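Local coordinates for putative NADH-flavin reductase (Streptococcus pneumoniae TIGR4, PDB 4R01), which probably binds a nicotinamide dinucleotide in its Rossmann fold and may use it to reduce flavins, at residues Lys45-Leu48 / Phe49-Thr52; Leu135-Leu138 / Arg139-Asn143; Val149-Ala152 / Val153-Pro157; Gly198-Ile201 / Lys202-Ile205. One frame throughout, in Å; residues are numbered along the deposited sequence.

Contact 1 (Lys45-Leu48 / Phe49-Thr52); sequences KKDL and FELT
Asp-47 holds Phe-49 and Glu-50 with its side chain and its backbone. Its carbonyl O receives the N-H of Glu-50 at 2.9 Å from N to O, while its carboxylate OD2 takes the N-H of Phe-49 from above the carboxylate plane, with N and OD2 3.2 Å apart and an N-H...O angle of 139°. Because CG stands anti to the backbone N of Asp-47 (chi1 -175°), the carboxylate reaches forward to the N-H two residues on. One step further, the N-H of Leu-51 reaches Leu-48 O at 3.2 Å. The Glu-50 carboxylate turns back so that OE1 lies 3.3 Å from Asp-47 CB. Lys-46 runs extended past this turn, its CE 3.2 Å from Glu-50 O, and its ammonium forms a salt bridge with Asp-55. Packing completes the contact: Leu-48 sends CD1 against Leu-51 CD1 at 3.6 Å and sets CD2 over one face of the Phe-49 ring, near its rim. Leu-48 and Phe-49 also rest on helix 76-88. Two successive i to i+3 backbone bonds make this a short 3-10-like turn, joining strand 42-45 to the N-cap Thr-52 of helix 53-56 in a Rossmann-type alpha/beta fold.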
loop_
_atom_site.group_PDB
_atom_site.type_symbol
_atom_site.label_atom_id
_atom_site.label_comp_id
_atom_site.label_asym_id
_atom_site.label_seq_id
_atom_site.Cartn_x
_atom_site.Cartn_y
_atom_site.Cartn_z
ATOM N N LYS A 45 13.563 21.550 37.230
ATOM C CA LYS A 45 12.809 22.475 36.398
ATOM C C LYS A 45 13.767 23.475 35.782
ATOM O O LYS A 45 14.239 24.395 36.445
ATOM C CB LYS A 45 11.717 23.195 37.189
ATOM C CG LYS A 45 10.905 24.154 36.326
ATOM C CD LYS A 45 9.730 24.753 37.077
ATOM C CE LYS A 45 8.749 23.684 37.525
ATOM N NZ LYS A 45 7.545 24.282 38.168
ATOM N N LYS A 46 14.052 23.284 34.503
ATOM C CA LYS A 46 15.061 24.074 33.825
ATOM C C LYS A 46 14.814 24.017 32.327
ATOM O O LYS A 46 14.297 23.023 31.819
ATOM C CB LYS A 46 16.457 23.550 34.167
ATOM C CG LYS A 46 17.586 24.520 33.897
ATOM C CD LYS A 46 18.907 23.952 34.387
ATOM C CE LYS A 46 20.018 24.981 34.293
ATOM N NZ LYS A 46 21.334 24.426 34.711
ATOM N N ASP A 47 15.163 25.086 31.619
ATOM C CA ASP A 47 15.053 25.073 30.169
ATOM C C ASP A 47 16.112 24.143 29.602
ATOM O O ASP A 47 17.268 24.176 30.029
ATOM C CB ASP A 47 15.200 26.476 29.585
ATOM C CG ASP A 47 14.959 26.506 28.086
ATOM O OD1 ASP A 47 13.780 26.540 27.671
ATOM O OD2 ASP A 47 15.948 26.492 27.322
ATOM N N LEU A 48 15.702 23.311 28.650
ATOM C CA LEU A 48 16.571 22.304 28.052
ATOM C C LEU A 48 17.926 22.858 27.611
ATOM O O LEU A 48 18.971 22.296 27.939
ATOM C CB LEU A 48 15.870 21.658 26.856
ATOM C CG LEU A 48 16.723 20.704 26.021
ATOM C CD1 LEU A 48 17.209 19.559 26.884
ATOM C CD2 LEU A 48 15.944 20.185 24.828
ATOM N N PHE A 49 17.903 23.965 26.878
ATOM C CA PHE A 49 19.122 24.515 26.294
ATOM C C PHE A 49 19.917 25.361 27.284
ATOM O O PHE A 49 20.864 26.049 26.904
ATOM C CB PHE A 49 18.779 25.334 25.051
ATOM C CG PHE A 49 18.104 24.532 23.977
ATOM C CD1 PHE A 49 18.850 23.807 23.065
ATOM C CD2 PHE A 49 16.723 24.492 23.889
ATOM C CE1 PHE A 49 18.232 23.063 22.079
ATOM C CE2 PHE A 49 16.098 23.751 22.907
ATOM C CZ PHE A 49 16.854 23.035 22.000
ATOM N N GLU A 50 19.531 25.297 28.553
ATOM C CA GLU A 50 20.276 25.967 29.610
ATOM C C GLU A 50 20.932 24.940 30.524
ATOM O O GLU A 50 21.527 25.291 31.542
ATOM C CB GLU A 50 19.363 26.897 30.410
ATOM C CG GLU A 50 19.294 28.311 29.853
ATOM C CD GLU A 50 17.989 29.006 30.183
ATOM O OE1 GLU A 50 17.266 28.518 31.077
ATOM O OE2 GLU A 50 17.687 30.039 29.548
ATOM N N LEU A 51 20.823 23.671 30.145
ATOM C CA LEU A 51 21.442 22.588 30.900
ATOM C C LEU A 51 22.963 22.667 30.846
ATOM O O LEU A 51 23.542 23.095 29.846
ATOM C CB LEU A 51 20.978 21.229 30.371
ATOM C CG LEU A 51 19.546 20.789 30.677
ATOM C CD1 LEU A 51 19.223 19.521 29.910
ATOM C CD2 LEU A 51 19.346 20.577 32.170
ATOM N N THR A 52 23.603 22.246 31.931
ATOM C CA THR A 52 25.056 22.206 32.006
ATOM C C THR A 52 25.522 20.768 32.199
ATOM O O THR A 52 24.705 19.873 32.413
ATOM C CB THR A 52 25.589 23.074 33.162
ATOM O OG1 THR A 52 25.300 22.435 34.412
ATOM C CG2 THR A 52 24.942 24.454 33.136
#

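Contact 2 (Leu135-Leu138 / Arg139-Asn143); sequences LDLL and RTKNN
Thr-140 meets Leu-137 through two donors on one acceptor. Its hydroxyl OG1 gives a proton to Leu-137 O at 2.6 Å, tilted 23° from the carbonyl plane, and its backbone N reaches the same oxygen at 3.3 Å from the same face. With chi1 at 65° the hydroxyl folds back over the last helical turn, within reach of that carbonyl. The next bond, from Lys-141 N to Leu-138 O at 2.9 Å, closes a type I turn, whereas the helical bond from Arg-139 N to Leu-135 O is weak. On another flank the extended Arg-139 side chain passes slantwise over Leu-135: NH2 comes within 3.5 Å of Leu-135 CD2, and CD1 sits over one face of the guanidinium, toward its rim. A water at the edge of that group links Arg-139 NE to Asp-136; the water oxygen lies 2.6 Å from Asp-136 OD1. Farther out, Glu-170 pairs with Arg-139, Arg-113 with Asp-136 and Glu-82 with Lys-141, while Leu-137 and Leu-138 pack on Ile-81 of helix 76-88. As helix 125-138 ends, Leu-137 O and Leu-138 O thus find donors in the turn; the former is gripped twice from one face, and the threonine hydroxyl spends its proton on it.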
loop_
_atom_site.group_PDB
_atom_site.type_symbol
_atom_site.label_atom_id
_atom_site.label_comp_id
_atom_site.label_asym_id
_atom_site.label_seq_id
_atom_site.Cartn_x
_atom_site.Cartn_y
_atom_site.Cartn_z
ATOM N N LEU A 135 18.919 12.798 13.433
ATOM C CA LEU A 135 19.642 11.534 13.353
ATOM C C LEU A 135 20.936 11.673 12.549
ATOM O O LEU A 135 21.964 11.101 12.914
ATOM C CB LEU A 135 18.749 10.453 12.741
ATOM C CG LEU A 135 19.409 9.122 12.370
ATOM C CD1 LEU A 135 20.007 8.451 13.595
ATOM C CD2 LEU A 135 18.409 8.199 11.678
ATOM N N ASP A 136 20.882 12.438 11.460
ATOM C CA ASP A 136 22.056 12.636 10.612
ATOM C C ASP A 136 23.184 13.326 11.375
ATOM O O ASP A 136 24.361 13.038 11.157
ATOM C CB ASP A 136 21.696 13.447 9.362
ATOM C CG ASP A 136 20.797 12.680 8.404
ATOM O OD1 ASP A 136 20.737 11.435 8.506
ATOM O OD2 ASP A 136 20.158 13.322 7.541
ATOM N N LEU A 137 22.819 14.232 12.273
ATOM C CA LEU A 137 23.805 14.963 13.061
ATOM C C LEU A 137 24.462 14.054 14.098
ATOM O O LEU A 137 25.645 14.201 14.403
ATOM C CB LEU A 137 23.154 16.170 13.741
ATOM C CG LEU A 137 24.089 17.175 14.416
ATOM C CD1 LEU A 137 25.141 17.676 13.438
ATOM C CD2 LEU A 137 23.289 18.335 14.977
ATOM N N LEU A 138 23.694 13.106 14.627
ATOM C CA LEU A 138 24.205 12.175 15.626
ATOM C C LEU A 138 25.301 11.265 15.075
ATOM O O LEU A 138 26.253 10.939 15.782
ATOM C CB LEU A 138 23.066 11.323 16.195
ATOM C CG LEU A 138 22.272 11.915 17.362
ATOM C CD1 LEU A 138 21.050 11.062 17.670
ATOM C CD2 LEU A 138 23.157 12.048 18.596
ATOM N N ARG A 139 25.173 10.856 13.818
ATOM C CA ARG A 139 26.145 9.938 13.229
ATOM C C ARG A 139 27.542 10.548 13.145
ATOM O O ARG A 139 28.535 9.827 13.067
ATOM C CB ARG A 139 25.690 9.495 11.839
ATOM C CG ARG A 139 24.349 8.788 11.832
ATOM C CD ARG A 139 24.168 7.995 10.557
ATOM N NE ARG A 139 22.795 7.531 10.386
ATOM C CZ ARG A 139 22.310 6.410 10.912
ATOM N NH1 ARG A 139 23.083 5.631 11.655
ATOM N NH2 ARG A 139 21.047 6.073 10.696
ATOM N N THR A 140 27.615 11.875 13.167
ATOM C CA THR A 140 28.895 12.568 13.101
ATOM C C THR A 140 29.517 12.715 14.489
ATOM O O THR A 140 30.672 13.122 14.622
ATOM C CB THR A 140 28.747 13.962 12.462
ATOM O OG1 THR A 140 27.930 14.788 13.299
ATOM C CG2 THR A 140 28.104 13.849 11.087
ATOM N N LYS A 141 28.747 12.382 15.520
ATOM C CA LYS A 141 29.238 12.455 16.891
ATOM C C LYS A 141 29.980 11.177 17.265
ATOM O O LYS A 141 29.388 10.228 17.783
ATOM C CB LYS A 141 28.087 12.709 17.866
ATOM C CG LYS A 141 27.317 13.991 17.590
ATOM C CD LYS A 141 28.261 15.165 17.364
ATOM C CE LYS A 141 27.494 16.464 17.161
ATOM N NZ LYS A 141 28.397 17.593 16.810
ATOM N N ASN A 142 31.283 11.165 17.002
ATOM C CA ASN A 142 32.109 9.982 17.206
ATOM C C ASN A 142 32.253 9.583 18.673
ATOM O O ASN A 142 32.167 8.404 19.012
ATOM C CB ASN A 142 33.499 10.205 16.602
ATOM C CG ASN A 142 33.448 10.943 15.277
ATOM O OD1 ASN A 142 33.476 12.173 15.238
ATOM N ND2 ASN A 142 33.373 10.192 14.183
ATOM N N ASN A 143 32.472 10.567 19.538
ATOM C CA ASN A 143 32.739 10.298 20.947
ATOM C C ASN A 143 31.487 10.361 21.815
ATOM O O ASN A 143 31.563 10.662 23.006
ATOM C CB ASN A 143 33.786 11.276 21.476
ATOM C CG ASN A 143 35.045 11.285 20.637
ATOM O OD1 ASN A 143 35.239 12.166 19.799
ATOM N ND2 ASN A 143 35.906 10.298 20.850
HETATM O O HOH W 1 21.818 9.085 8.669
HETATM O O HOH W 2 28.456 8.588 15.673
#

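Contact 3 (Val149-Ala152 / Val153-Pro157); sequences VSPA and VDFIP
The link between strand 145-150, in the main parallel part of the Rossmann-type sheet, and the short strand 154-156 bends so that Pro-151 and Phe-155 face each other. Pro-151 CB stands over the centre of the Phe-155 ring, 3.4 Å from its centroid and 1° off the ring normal, a CH-pi contact of nearly ideal alignment. CG of the proline follows alongside, 3.8 Å from Phe-155 CD2, and the two side chains cross at about a right angle. Two torsions of Phe-155 bring this about: chi1 of -159°, with CG anti to the backbone N, carries the ring toward Pro-151, and chi2 of 22° turns its face to the proline. Between the two residues, Ala-152 and Val-153 carry the bend. Tyr-187 of helix 184-196 touches Pro-151 and meets the Phe-155 ring edge-to-face, extending the apolar cluster, while Ser-180 bonds to Val-153 N and to the backbone of Asp-154. The side chain of Asp-154 makes a salt bridge with Lys-129 of the second subunit. The bend therefore combines a buried aliphatic-on-aromatic contact, held by dispersion and the weak polarity of the C-H bonds, with an acidic side chain that ties the same few residues to the subunit interface.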
loop_
_atom_site.group_PDB
_atom_site.type_symbol
_atom_site.label_atom_id
_atom_site.label_comp_id
_atom_site.label_asym_id
_atom_site.label_seq_id
_atom_site.Cartn_x
_atom_site.Cartn_y
_atom_site.Cartn_z
ATOM N N VAL A 149 16.144 5.878 18.794
ATOM C CA VAL A 149 15.096 4.869 18.889
ATOM C C VAL A 149 13.857 5.263 18.090
ATOM O O VAL A 149 12.977 5.964 18.586
ATOM C CB VAL A 149 14.700 4.612 20.350
ATOM C CG1 VAL A 149 13.733 3.444 20.436
ATOM C CG2 VAL A 149 15.937 4.343 21.187
ATOM N N SER A 150 13.802 4.803 16.844
ATOM C CA SER A 150 12.666 5.078 15.974
ATOM C C SER A 150 11.437 4.285 16.394
ATOM O O SER A 150 11.525 3.086 16.651
ATOM C CB SER A 150 13.017 4.759 14.518
ATOM O OG SER A 150 13.842 5.762 13.958
ATOM N N PRO A 151 10.281 4.958 16.468
ATOM C CA PRO A 151 9.017 4.271 16.729
ATOM C C PRO A 151 8.449 3.722 15.429
ATOM O O PRO A 151 9.096 3.842 14.385
ATOM C CB PRO A 151 8.133 5.381 17.294
ATOM C CG PRO A 151 8.601 6.602 16.565
ATOM C CD PRO A 151 10.089 6.409 16.307
ATOM N N ALA A 152 7.257 3.137 15.484
ATOM C CA ALA A 152 6.607 2.648 14.279
ATOM C C ALA A 152 5.995 3.813 13.511
ATOM O O ALA A 152 5.992 4.945 13.994
ATOM C CB ALA A 152 5.552 1.621 14.623
ATOM N N VAL A 153 5.485 3.532 12.316
ATOM C CA VAL A 153 4.855 4.556 11.492
ATOM C C VAL A 153 3.673 5.176 12.222
ATOM O O VAL A 153 3.558 6.397 12.320
ATOM C CB VAL A 153 4.384 3.979 10.147
ATOM C CG1 VAL A 153 3.568 5.011 9.380
ATOM C CG2 VAL A 153 5.578 3.508 9.335
ATOM N N ASP A 154 2.800 4.319 12.741
ATOM C CA ASP A 154 1.673 4.764 13.545
ATOM C C ASP A 154 2.043 4.683 15.024
ATOM O O ASP A 154 2.082 3.600 15.608
ATOM C CB ASP A 154 0.430 3.925 13.244
ATOM C CG ASP A 154 -0.845 4.574 13.748
ATOM O OD1 ASP A 154 -0.866 5.813 13.910
ATOM O OD2 ASP A 154 -1.833 3.845 13.974
ATOM N N PHE A 155 2.315 5.807 15.641
ATOM C CA PHE A 155 2.755 5.906 17.014
ATOM C C PHE A 155 1.617 6.470 17.842
ATOM O O PHE A 155 1.215 7.596 17.679
ATOM C CB PHE A 155 3.956 6.839 17.051
ATOM C CG PHE A 155 4.832 6.707 18.238
ATOM C CD1 PHE A 155 4.863 5.568 18.986
ATOM C CD2 PHE A 155 5.632 7.741 18.594
ATOM C CE1 PHE A 155 5.675 5.464 20.070
ATOM C CE2 PHE A 155 6.454 7.643 19.664
ATOM C CZ PHE A 155 6.480 6.502 20.404
ATOM N N ILE A 156 1.083 5.664 18.726
ATOM C CA ILE A 156 -0.177 5.989 19.388
ATOM C C ILE A 156 -0.027 6.206 20.897
ATOM O O ILE A 156 0.303 5.273 21.633
ATOM C CB ILE A 156 -1.223 4.882 19.136
ATOM C CG1 ILE A 156 -1.329 4.585 17.637
ATOM C CG2 ILE A 156 -2.575 5.280 19.698
ATOM C CD1 ILE A 156 -1.889 3.216 17.310
ATOM N N PRO A 157 -0.272 7.449 21.353
ATOM C CA PRO A 157 -0.148 7.900 22.746
ATOM C C PRO A 157 -0.840 6.997 23.763
ATOM O O PRO A 157 -0.179 6.461 24.651
ATOM C CB PRO A 157 -0.811 9.278 22.721
ATOM C CG PRO A 157 -0.562 9.772 21.353
ATOM C CD PRO A 157 -0.661 8.557 20.461
#

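Contact 4 (Gly198-Ile201 / Lys202-Ile205); sequences GHHI and KERI
Apolar contact with an aromatic face comes first: Ile-205 CG2 rests over the His-200 imidazole, 3.7 Å from its centroid and 18° off the normal, with His-200 CG the nearest ring atom at 3.5 Å. The methyl is displaced toward the rim, and the two side chains cross at about a right angle. His-199 CB lies over the opposite face, so the ring is held between its chain neighbour and the strand. Ile-205 CG2 can reach over because it stands anti to the carbonyl carbon, with chi1 at 58° putting CG1 into the other, more hindered place. At the ring's edge comes the polar neighbour. The Glu-203 carboxylate is turned 87° against the imidazole, and its OE1 approaches a carbon, CD2 of His-200, at 3.7 Å; Glu-203 CG also packs on His-200 CB. At the turn into strand 203-209, Lys-202 takes a left-handed backbone conformation that brings its CB 3.1 Å from Ile-201 O, and its CG packs 3.9 Å from Ile-201 CG2. Hydrogen bonds are directed outward: His-200 ND1 to Glu-194, Lys-202 NZ to Asn-142 O. With Glu-194 bonded at ND1 and Glu-203 at the edge, the imidazole would probably be somewhat easier to protonate, although its charge is not established.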
loop_
_atom_site.group_PDB
_atom_site.type_symbol
_atom_site.label_atom_id
_atom_site.label_comp_id
_atom_site.label_asym_id
_atom_site.label_seq_id
_atom_site.Cartn_x
_atom_site.Cartn_y
_atom_site.Cartn_z
ATOM N N GLY A 198 21.276 -3.512 26.737
ATOM C CA GLY A 198 21.468 -2.744 25.540
ATOM C C GLY A 198 22.687 -3.025 24.744
ATOM O O GLY A 198 23.774 -2.664 25.103
ATOM N N HIS A 199 22.484 -3.668 23.622
ATOM C CA HIS A 199 23.542 -3.860 22.680
ATOM C C HIS A 199 24.021 -2.600 22.006
ATOM O O HIS A 199 25.201 -2.353 21.929
ATOM C CB HIS A 199 23.076 -4.863 21.620
ATOM C CG HIS A 199 22.683 -6.186 22.187
ATOM N ND1 HIS A 199 23.604 -7.128 22.588
ATOM C CD2 HIS A 199 21.469 -6.710 22.462
ATOM C CE1 HIS A 199 22.974 -8.180 23.074
ATOM N NE2 HIS A 199 21.677 -7.950 23.008
ATOM N N HIS A 200 23.079 -1.782 21.566
ATOM C CA HIS A 200 23.244 -0.926 20.414
ATOM C C HIS A 200 23.747 0.469 20.615
ATOM O O HIS A 200 22.987 1.394 20.742
ATOM C CB HIS A 200 21.927 -0.846 19.679
ATOM C CG HIS A 200 21.283 -2.162 19.463
ATOM N ND1 HIS A 200 20.462 -2.742 20.392
ATOM C CD2 HIS A 200 21.328 -3.011 18.421
ATOM C CE1 HIS A 200 20.030 -3.895 19.934
ATOM N NE2 HIS A 200 20.542 -4.080 18.740
ATOM N N ILE A 201 25.042 0.629 20.519
ATOM C CA ILE A 201 25.682 1.905 20.801
ATOM C C ILE A 201 26.110 2.576 19.498
ATOM O O ILE A 201 26.659 1.923 18.610
ATOM C CB ILE A 201 26.902 1.728 21.722
ATOM C CG1 ILE A 201 26.530 0.868 22.933
ATOM C CG2 ILE A 201 27.448 3.079 22.160
ATOM C CD1 ILE A 201 25.375 1.421 23.746
ATOM N N LYS A 202 25.845 3.878 19.396
ATOM C CA LYS A 202 26.142 4.665 18.196
ATOM C C LYS A 202 25.441 4.107 16.958
ATOM O O LYS A 202 26.030 4.029 15.881
ATOM C CB LYS A 202 27.652 4.739 17.955
ATOM C CG LYS A 202 28.448 5.290 19.127
ATOM C CD LYS A 202 29.917 5.410 18.771
ATOM C CE LYS A 202 30.763 5.726 19.987
ATOM N NZ LYS A 202 32.198 5.844 19.620
ATOM N N GLU A 203 24.179 3.724 17.119
ATOM C CA GLU A 203 23.371 3.265 15.997
ATOM C C GLU A 203 21.887 3.443 16.300
ATOM O O GLU A 203 21.508 3.752 17.431
ATOM C CB GLU A 203 23.682 1.805 15.665
ATOM C CG GLU A 203 23.640 0.859 16.853
ATOM C CD GLU A 203 23.820 -0.593 16.448
ATOM O OE1 GLU A 203 22.960 -1.118 15.709
ATOM O OE2 GLU A 203 24.826 -1.208 16.860
ATOM N N ARG A 204 21.049 3.267 15.283
ATOM C CA ARG A 204 19.611 3.403 15.470
ATOM C C ARG A 204 18.885 2.067 15.486
ATOM O O ARG A 204 19.111 1.213 14.628
ATOM C CB ARG A 204 18.988 4.276 14.381
ATOM C CG ARG A 204 17.477 4.090 14.338
ATOM C CD ARG A 204 16.807 4.861 13.246
ATOM N NE ARG A 204 17.229 4.441 11.918
ATOM C CZ ARG A 204 16.762 4.994 10.811
ATOM N NH1 ARG A 204 15.853 5.956 10.904
ATOM N NH2 ARG A 204 17.185 4.590 9.623
ATOM N N ILE A 205 18.002 1.906 16.465
ATOM C CA ILE A 205 17.087 0.779 16.493
ATOM C C ILE A 205 15.667 1.266 16.230
ATOM O O ILE A 205 15.395 2.466 16.287
ATOM C CB ILE A 205 17.136 0.049 17.840
ATOM C CG1 ILE A 205 16.808 1.021 18.976
ATOM C CG2 ILE A 205 18.505 -0.576 18.047
ATOM C CD1 ILE A 205 16.839 0.388 20.347
#

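How the contacts relate
The four contacts follow one another along the chain, each a local junction where helices and strands of the alpha/beta fold begin or end. Contact 1 follows the outermost strand 42-45 and stands apart, its centre 22 to 26 Å from the others and, relative to contact 3, across the chain's centre. Contact 2 precedes strand 145-150 and contact 3 takes in its end, at 22 Å between centres. Contact 4 leads into the neighbouring strand 203-209 and touches both: Leu-135 CD2 packs 3.5 Å from Arg-204 NH1, and Ser-150 N lies 2.9 Å from Ile-205 O, a probable hydrogen bond between the strands. Three contacts thus cluster toward one side of the mixed sheet, and contact 3 links this region to the subunit interface.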